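Local coordinates for peroxisomal catalase A (Saccharomyces cerevisiae, PDB 1A4E), which probably breaks down hydrogen peroxide produced by peroxisomal oxidases into water and oxygen, working as a heme-dependent homotetramer, at residues N227-I230 / E231-T234; G238-P241 / D242-Q245. One frame throughout, in Å; residues are numbered along the deposited sequence.

Interaction 1 of 2, residues N227-I230 / E231-T234; sequences NLTI and EEAT
T229 O accepts the A233 N-H at 3.0 Å, the first of the i to i+4 backbone bonds that start helix 230-239, and T234 N follows with I230 O. T229 is the N-cap, and E232, three residues on, folds back over it to supply the glutamate half of a capping box: the T229 N-H points at E232 OE2 (3.2 Å, 162°), arriving from above the carboxylate plane. T229 OG1 donates at 3.0 Å to the anti lone pair of the same OE2, the one away from the other carboxylate oxygen, so two bonds from one residue grip OE2. E232 gets there with an extended chain whose CG lies anti to its own carbonyl carbon (chi1 -66°). E231, bent at chi2, also brings OE1 near the hydroxyl, 3.2 Å from T229 OG1. Next to the cap, L228 CD1 rests on A233 CB at 4.2 Å, a hydrophobic staple between the residue before the N-cap and the first full turn. I230 points outward, onto Y451 and I455 of helix 445-457, which joins the helix start to the C-terminal helices. I230 O has a second donor in T234 OG1 at 2.8 Å, and this hydroxyl and T234 N come to it from opposite faces of the carbonyl plane.

Interaction 2 of 2, residues G238-P241 / D242-Q245; sequences GSNP and DYCQ
N240 and Y243 bracket a type I beta turn, N240-P241-D242-Y243, that links the end of helix 230-239 to the start of helix 243-253, and an Asx turn lies over it. The backbone bond of the beta turn, Y243 N to N240 O, is weak, long at 3.3 Å and clearly bent at the hydrogen. The N240 side chain adds to it. From CB, the chain runs with CG anti to the backbone N, which carries the amide across the turn toward the Y243 backbone; CG comes within 3.8 Å of Y243 N. Because chi2 is close to zero (-4°), OD1 eclipses CA and faces the D242 N-H, which it meets at 3.2 Å, closing the Asx turn. That bond is bent, and the donor stands 38° out of the amide's carbonyl plane. The other branch, ND2, lies at the edge of the Y243 ring and near its plane, 3.8 Å from CD1, and the amide plane stands 84° from that of the ring. Y243 CB touches N240 O at 3.5 Å. D242 occupies the N-cap of the second helix, yet its carboxylate does no capping: it turns to another subunit, where OD1 forms a salt bridge with R151. L157 of that subunit packs on the same side chain. Within the chain, D105 makes a backbone bond with P241, and its carboxylate OD2 accepts the backbone N-H of Q245.

Overall arrangement
Coming from strand 212-221, the chain passes through a loop and meets interaction 1, which starts helix 230-239; interaction 2 then marks where that helix ends and helix 243-253 begins. Each contact closes only a short turn, and they follow in series, neither nesting nor crossing, with centres about 12 Å apart. Residues 227-234 lean toward helix 445-457 of the C-terminal region, and residues 238-245 face the loop around D105. Both approach a second subunit, interaction 1 through T234 and interaction 2 more extensively, through the D242 salt bridge and packing. T106 donates its hydroxyl to A233 O and also packs against Y243. Both lie away from the heme site.

Interaction 1 of 2, residues N227-I230 / E231-T234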
ATOM      1  N   ASN B 227     -30.542 -27.630  -8.718  1.00 34.92           N
ATOM      2  CA  ASN B 227     -29.898 -26.837  -9.753  1.00 32.82           C
ATOM      3  C   ASN B 227     -30.890 -26.051 -10.598  1.00 34.24           C
ATOM      4  O   ASN B 227     -32.105 -26.265 -10.599  1.00 34.65           O
ATOM      5  CB  ASN B 227     -29.106 -27.720 -10.716  1.00 30.36           C
ATOM      6  CG  ASN B 227     -28.030 -28.570 -10.076  1.00 33.97           C
ATOM      7  OD1 ASN B 227     -27.198 -28.090  -9.309  1.00 32.54           O
ATOM      8  ND2 ASN B 227     -28.015 -29.857 -10.401  1.00 34.11           N
ATOM      9  N   LEU B 228     -30.300 -25.105 -11.323  1.00 32.16           N
ATOM     10  CA  LEU B 228     -31.011 -24.297 -12.284  1.00 30.97           C
ATOM     11  C   LEU B 228     -30.568 -24.718 -13.682  1.00 31.51           C
ATOM     12  O   LEU B 228     -29.506 -25.324 -13.883  1.00 26.92           O
ATOM     13  CB  LEU B 228     -30.688 -22.814 -12.103  1.00 29.50           C
ATOM     14  CG  LEU B 228     -30.993 -22.121 -10.783  1.00 32.55           C
ATOM     15  CD1 LEU B 228     -30.485 -20.695 -10.854  1.00 28.69           C
ATOM     16  CD2 LEU B 228     -32.485 -22.158 -10.493  1.00 31.21           C
ATOM     17  N   THR B 229     -31.439 -24.426 -14.656  1.00 31.19           N
ATOM     18  CA  THR B 229     -31.064 -24.586 -16.056  1.00 33.54           C
ATOM     19  C   THR B 229     -30.402 -23.271 -16.445  1.00 33.54           C
ATOM     20  O   THR B 229     -30.612 -22.254 -15.776  1.00 34.14           O
ATOM     21  CB  THR B 229     -32.300 -24.856 -16.955  1.00 33.23           C
ATOM     22  OG1 THR B 229     -33.215 -23.777 -16.823  1.00 34.41           O
ATOM     23  CG2 THR B 229     -32.969 -26.169 -16.584  1.00 31.03           C
ATOM     24  N   ILE B 230     -29.605 -23.231 -17.515  1.00 34.00           N
ATOM     25  CA  ILE B 230     -28.905 -22.006 -17.867  1.00 35.40           C
ATOM     26  C   ILE B 230     -29.847 -20.869 -18.253  1.00 37.27           C
ATOM     27  O   ILE B 230     -29.485 -19.707 -18.090  1.00 39.58           O
ATOM     28  CB  ILE B 230     -27.868 -22.354 -18.994  1.00 35.66           C
ATOM     29  CG1 ILE B 230     -26.989 -21.136 -19.279  1.00 35.77           C
ATOM     30  CG2 ILE B 230     -28.575 -22.820 -20.258  1.00 34.96           C
ATOM     31  CD1 ILE B 230     -26.185 -20.586 -18.073  1.00 29.84           C
ATOM     32  N   GLU B 231     -31.077 -21.178 -18.686  1.00 39.11           N
ATOM     33  CA  GLU B 231     -32.071 -20.163 -19.023  1.00 41.45           C
ATOM     34  C   GLU B 231     -32.600 -19.488 -17.763  1.00 40.72           C
ATOM     35  O   GLU B 231     -32.755 -18.264 -17.732  1.00 39.55           O
ATOM     36  CB  GLU B 231     -33.280 -20.746 -19.756  1.00 44.55           C
ATOM     37  CG  GLU B 231     -32.999 -21.423 -21.096  1.00 54.29           C
ATOM     38  CD  GLU B 231     -32.698 -22.923 -21.068  1.00 61.52           C
ATOM     39  OE1 GLU B 231     -32.608 -23.535 -19.998  1.00 60.05           O
ATOM     40  OE2 GLU B 231     -32.563 -23.488 -22.154  1.00 65.90           O
ATOM     41  N   GLU B 232     -32.869 -20.289 -16.720  1.00 38.55           N
ATOM     42  CA  GLU B 232     -33.328 -19.764 -15.440  1.00 40.47           C
ATOM     43  C   GLU B 232     -32.240 -18.929 -14.787  1.00 38.44           C
ATOM     44  O   GLU B 232     -32.526 -17.862 -14.249  1.00 38.96           O
ATOM     45  CB  GLU B 232     -33.672 -20.864 -14.462  1.00 44.40           C
ATOM     46  CG  GLU B 232     -34.850 -21.750 -14.790  1.00 50.64           C
ATOM     47  CD  GLU B 232     -34.960 -22.885 -13.783  1.00 56.06           C
ATOM     48  OE1 GLU B 232     -35.428 -22.640 -12.671  1.00 61.57           O
ATOM     49  OE2 GLU B 232     -34.568 -24.007 -14.106  1.00 57.41           O
ATOM     50  N   ALA B 233     -30.990 -19.417 -14.872  1.00 35.37           N
ATOM     51  CA  ALA B 233     -29.830 -18.749 -14.303  1.00 34.29           C
ATOM     52  C   ALA B 233     -29.544 -17.398 -14.943  1.00 33.16           C
ATOM     53  O   ALA B 233     -29.253 -16.431 -14.242  1.00 34.44           O
ATOM     54  CB  ALA B 233     -28.601 -19.634 -14.465  1.00 29.93           C
ATOM     55  N   THR B 234     -29.668 -17.316 -16.273  1.00 32.82           N
ATOM     56  CA  THR B 234     -29.466 -16.078 -17.018  1.00 33.59           C
ATOM     57  C   THR B 234     -30.584 -15.081 -16.702  1.00 36.59           C
ATOM     58  O   THR B 234     -30.297 -13.889 -16.576  1.00 38.29           O
ATOM     59  CB  THR B 234     -29.414 -16.419 -18.532  1.00 30.57           C
ATOM     60  OG1 THR B 234     -28.253 -17.221 -18.689  1.00 28.94           O
ATOM     61  CG2 THR B 234     -29.315 -15.225 -19.459  1.00 26.76           C
TER

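Interaction 2 of 2, residues G238-P241 / D242-Q245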
ATOM      1  N   GLY B 238     -30.113 -11.159 -14.301  1.00 31.09           N
ATOM      2  CA  GLY B 238     -30.509  -9.804 -14.645  1.00 31.47           C
ATOM      3  C   GLY B 238     -31.507  -9.232 -13.651  1.00 33.24           C
ATOM      4  O   GLY B 238     -31.424  -8.074 -13.243  1.00 35.76           O
ATOM      5  N   SER B 239     -32.455 -10.080 -13.262  1.00 32.04           N
ATOM      6  CA  SER B 239     -33.528  -9.747 -12.337  1.00 31.75           C
ATOM      7  C   SER B 239     -33.093  -9.527 -10.884  1.00 31.24           C
ATOM      8  O   SER B 239     -33.566  -8.629 -10.187  1.00 29.00           O
ATOM      9  CB  SER B 239     -34.535 -10.882 -12.463  1.00 33.54           C
ATOM     10  OG  SER B 239     -35.576 -10.834 -11.509  1.00 44.19           O
ATOM     11  N   ASN B 240     -32.177 -10.379 -10.425  1.00 30.85           N
ATOM     12  CA  ASN B 240     -31.663 -10.358  -9.069  1.00 30.47           C
ATOM     13  C   ASN B 240     -30.233 -10.908  -9.042  1.00 30.43           C
ATOM     14  O   ASN B 240     -30.019 -12.101  -8.809  1.00 29.89           O
ATOM     15  CB  ASN B 240     -32.585 -11.194  -8.171  1.00 29.63           C
ATOM     16  CG  ASN B 240     -32.248 -11.151  -6.686  1.00 31.81           C
ATOM     17  OD1 ASN B 240     -31.268 -10.558  -6.230  1.00 36.42           O
ATOM     18  ND2 ASN B 240     -33.081 -11.804  -5.881  1.00 33.78           N
ATOM     19  N   PRO B 241     -29.210 -10.057  -9.243  1.00 29.77           N
ATOM     20  CA  PRO B 241     -27.793 -10.435  -9.214  1.00 27.64           C
ATOM     21  C   PRO B 241     -27.304 -10.989  -7.883  1.00 27.31           C
ATOM     22  O   PRO B 241     -26.225 -11.564  -7.802  1.00 28.64           O
ATOM     23  CB  PRO B 241     -27.057  -9.174  -9.594  1.00 29.03           C
ATOM     24  CG  PRO B 241     -28.098  -8.332 -10.289  1.00 27.46           C
ATOM     25  CD  PRO B 241     -29.352  -8.626  -9.499  1.00 25.66           C
ATOM     26  N   ASP B 242     -28.094 -10.791  -6.821  1.00 29.49           N
ATOM     27  CA  ASP B 242     -27.731 -11.215  -5.477  1.00 30.14           C
ATOM     28  C   ASP B 242     -28.668 -12.262  -4.900  1.00 30.46           C
ATOM     29  O   ASP B 242     -28.876 -12.352  -3.687  1.00 30.85           O
ATOM     30  CB  ASP B 242     -27.697  -9.991  -4.573  1.00 28.95           C
ATOM     31  CG  ASP B 242     -26.685  -8.962  -5.040  1.00 33.07           C
ATOM     32  OD1 ASP B 242     -25.490  -9.252  -5.045  1.00 34.99           O
ATOM     33  OD2 ASP B 242     -27.097  -7.877  -5.427  1.00 35.05           O
ATOM     34  N   TYR B 243     -29.159 -13.110  -5.810  1.00 30.38           N
ATOM     35  CA  TYR B 243     -30.108 -14.161  -5.496  1.00 31.92           C
ATOM     36  C   TYR B 243     -29.644 -15.134  -4.414  1.00 31.15           C
ATOM     37  O   TYR B 243     -30.374 -15.348  -3.447  1.00 30.95           O
ATOM     38  CB  TYR B 243     -30.411 -14.891  -6.801  1.00 34.19           C
ATOM     39  CG  TYR B 243     -31.504 -15.940  -6.685  1.00 37.41           C
ATOM     40  CD1 TYR B 243     -32.847 -15.560  -6.613  1.00 39.75           C
ATOM     41  CD2 TYR B 243     -31.152 -17.292  -6.654  1.00 39.52           C
ATOM     42  CE1 TYR B 243     -33.837 -16.537  -6.504  1.00 43.47           C
ATOM     43  CE2 TYR B 243     -32.138 -18.269  -6.543  1.00 44.32           C
ATOM     44  CZ  TYR B 243     -33.474 -17.883  -6.466  1.00 46.09           C
ATOM     45  OH  TYR B 243     -34.447 -18.852  -6.363  1.00 50.94           O
ATOM     46  N   CYS B 244     -28.441 -15.712  -4.551  1.00 29.60           N
ATOM     47  CA  CYS B 244     -27.922 -16.661  -3.579  1.00 28.91           C
ATOM     48  C   CYS B 244     -27.542 -15.996  -2.261  1.00 28.12           C
ATOM     49  O   CYS B 244     -27.705 -16.606  -1.208  1.00 28.03           O
ATOM     50  CB  CYS B 244     -26.721 -17.377  -4.186  1.00 29.94           C
ATOM     51  SG  CYS B 244     -27.131 -18.334  -5.671  1.00 32.69           S
ATOM     52  N   GLN B 245     -27.071 -14.741  -2.277  1.00 28.54           N
ATOM     53  CA  GLN B 245     -26.787 -13.980  -1.064  1.00 28.48           C
ATOM     54  C   GLN B 245     -28.078 -13.748  -0.282  1.00 27.11           C
ATOM     55  O   GLN B 245     -28.128 -13.939   0.933  1.00 26.52           O
ATOM     56  CB  GLN B 245     -26.138 -12.632  -1.448  1.00 30.97           C
ATOM     57  CG  GLN B 245     -26.023 -11.542  -0.371  1.00 31.52           C
ATOM     58  CD  GLN B 245     -25.327 -11.980   0.906  1.00 34.71           C
ATOM     59  OE1 GLN B 245     -24.203 -12.466   0.884  1.00 37.19           O
ATOM     60  NE2 GLN B 245     -25.970 -11.835   2.060  1.00 36.05           N
TER